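Local coordinates for protein torso (Bombyx mori, PDB 5AOQ) that serves as the receptor tyrosine kinase for prothoracicotropic hormone, stimulating MAPK signalling and helping to initiate metamorphosis in the silkworm, at residues 29-34 with 44-49. Sequence-based numbering, arbitrary orientation.
Sequences DVCYSL and ADCKTN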
loop_
_atom_site.group_PDB
_atom_site.type_symbol
_atom_site.label_atom_id
_atom_site.label_comp_id
_atom_site.label_asym_id
_atom_site.label_seq_id
_atom_site.Cartn_x
_atom_site.Cartn_y
_atom_site.Cartn_z
ATOM N N ASP A 29 -17.415 -7.168 3.956
ATOM C CA ASP A 29 -17.174 -6.604 2.633
ATOM C C ASP A 29 -18.475 -6.124 1.996
ATOM O O ASP A 29 -18.592 -4.962 1.588
ATOM C CB ASP A 29 -16.504 -7.641 1.730
ATOM C CG ASP A 29 -15.151 -8.088 2.256
ATOM O OD1 ASP A 29 -14.337 -7.220 2.632
ATOM O OD2 ASP A 29 -14.905 -9.312 2.292
ATOM N N VAL A 30 -19.452 -7.022 1.925
ATOM C CA VAL A 30 -20.733 -6.709 1.297
ATOM C C VAL A 30 -21.432 -5.562 2.021
ATOM O O VAL A 30 -22.031 -4.695 1.387
ATOM C CB VAL A 30 -21.667 -7.940 1.264
ATOM C CG1 VAL A 30 -23.043 -7.567 0.707
ATOM C CG2 VAL A 30 -21.049 -9.053 0.435
ATOM N N CYS A 31 -21.354 -5.558 3.347
ATOM C CA CYS A 31 -22.043 -4.544 4.133
ATOM C C CYS A 31 -21.366 -3.185 4.008
ATOM O O CYS A 31 -22.042 -2.160 3.942
ATOM C CB CYS A 31 -22.114 -4.958 5.602
ATOM S SG CYS A 31 -23.303 -6.273 5.943
ATOM N N TYR A 32 -20.037 -3.173 3.969
ATOM C CA TYR A 32 -19.303 -1.930 3.746
ATOM C C TYR A 32 -19.601 -1.370 2.361
ATOM O O TYR A 32 -20.057 -0.232 2.227
ATOM C CB TYR A 32 -17.794 -2.145 3.904
ATOM C CG TYR A 32 -17.302 -2.168 5.338
ATOM C CD1 TYR A 32 -17.991 -2.860 6.325
ATOM C CD2 TYR A 32 -16.139 -1.501 5.699
ATOM C CE1 TYR A 32 -17.537 -2.882 7.632
ATOM C CE2 TYR A 32 -15.679 -1.517 7.002
ATOM C CZ TYR A 32 -16.381 -2.210 7.964
ATOM O OH TYR A 32 -15.926 -2.229 9.262
ATOM N N SER A 33 -19.383 -2.189 1.335
ATOM C CA SER A 33 -19.570 -1.748 -0.047
ATOM C C SER A 33 -20.963 -1.169 -0.308
ATOM O O SER A 33 -21.151 -0.419 -1.264
ATOM C CB SER A 33 -19.311 -2.912 -1.002
ATOM O OG SER A 33 -20.127 -4.017 -0.665
ATOM N N LEU A 34 -21.926 -1.515 0.544
ATOM C CA LEU A 34 -23.277 -0.967 0.446
ATOM C C LEU A 34 -23.496 0.145 1.470
ATOM O O LEU A 34 -24.280 1.066 1.237
ATOM C CB LEU A 34 -24.325 -2.062 0.648
ATOM C CG LEU A 34 -24.461 -3.119 -0.450
ATOM C CD1 LEU A 34 -25.478 -4.171 -0.034
ATOM C CD2 LEU A 34 -24.860 -2.490 -1.776
ATOM N N ALA A 44 -24.950 -1.333 11.189
ATOM C CA ALA A 44 -25.643 -2.432 11.851
ATOM C C ALA A 44 -26.901 -2.858 11.103
ATOM O O ALA A 44 -27.327 -4.008 11.205
ATOM C CB ALA A 44 -25.998 -2.041 13.276
ATOM N N ASP A 45 -27.493 -1.937 10.349
ATOM C CA ASP A 45 -28.752 -2.228 9.671
ATOM C C ASP A 45 -28.546 -3.060 8.404
ATOM O O ASP A 45 -29.459 -3.206 7.591
ATOM C CB ASP A 45 -29.475 -0.925 9.324
ATOM C CG ASP A 45 -28.693 -0.062 8.355
ATOM O OD1 ASP A 45 -27.482 -0.312 8.176
ATOM O OD2 ASP A 45 -29.289 0.870 7.776
ATOM N N CYS A 46 -27.341 -3.601 8.244
ATOM C CA CYS A 46 -27.038 -4.506 7.145
ATOM C C CYS A 46 -27.500 -5.905 7.527
ATOM O O CYS A 46 -26.922 -6.531 8.416
ATOM C CB CYS A 46 -25.546 -4.493 6.825
ATOM S SG CYS A 46 -25.069 -5.452 5.377
ATOM N N LYS A 47 -28.539 -6.388 6.859
ATOM C CA LYS A 47 -29.100 -7.705 7.141
ATOM C C LYS A 47 -28.657 -8.742 6.116
ATOM O O LYS A 47 -29.444 -9.586 5.688
ATOM C CB LYS A 47 -30.625 -7.623 7.214
ATOM C CG LYS A 47 -31.128 -6.487 8.103
ATOM C CD LYS A 47 -30.584 -6.620 9.529
ATOM C CE LYS A 47 -30.968 -5.440 10.403
ATOM N NZ LYS A 47 -30.440 -5.589 11.789
ATOM N N THR A 48 -27.387 -8.667 5.729
ATOM C CA THR A 48 -26.810 -9.641 4.816
ATOM C C THR A 48 -26.423 -10.899 5.585
ATOM O O THR A 48 -25.586 -10.858 6.488
ATOM C CB THR A 48 -25.564 -9.087 4.095
ATOM O OG1 THR A 48 -25.877 -7.832 3.479
ATOM C CG2 THR A 48 -25.070 -10.066 3.037
ATOM N N ASN A 49 -27.048 -12.011 5.213
ATOM C CA ASN A 49 -26.835 -13.297 5.865
ATOM C C ASN A 49 -26.599 -14.388 4.825
ATOM O O ASN A 49 -27.498 -14.729 4.058
ATOM C CB ASN A 49 -28.040 -13.648 6.744
ATOM C CG ASN A 49 -27.736 -14.740 7.751
ATOM O OD1 ASN A 49 -26.966 -15.659 7.479
ATOM N ND2 ASN A 49 -28.355 -14.649 8.924
#
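Cys31, on helix 27-38, is joined covalently to Cys46 in the loop that follows this helix, with 2.0 Å between Cys31 SG and Cys46 SG. The bridge turns about its S-S bond by -83°, near the 90° magnitude usual for disulfides, and brings the two CA atoms of Cys31 and Cys46 to 5.8 Å. On the loop side, Cys46 carries its sulfur opposite its own backbone N (chi1 -174°), which, from a CB already directed at the helix, takes the sulfur on to Cys31. The disulfide lies in the first of the three unusual fibronectin type III domains of the receptor's extracellular part, where it ties the helix to the irregular chain leading to strand 55-56. Tyr25 of the second receptor subunit packs on both cysteines. Apolar contact continues beside the bridge, at van der Waals distance: the methyl Val30 CG1 lies 4.0 Å from Thr48 CG2, the two side chains meeting at a slant. Cys46 and Thr48 direct their CB atoms toward the helix, whereas that of Lys47, between them, points away and the residue is exposed. In the buried Thr48, OG1 donates a hydrogen bond to the carbonyl oxygen of Gly129, and Thr48 OG1 merely rests 3.9 Å from Cys31 SG.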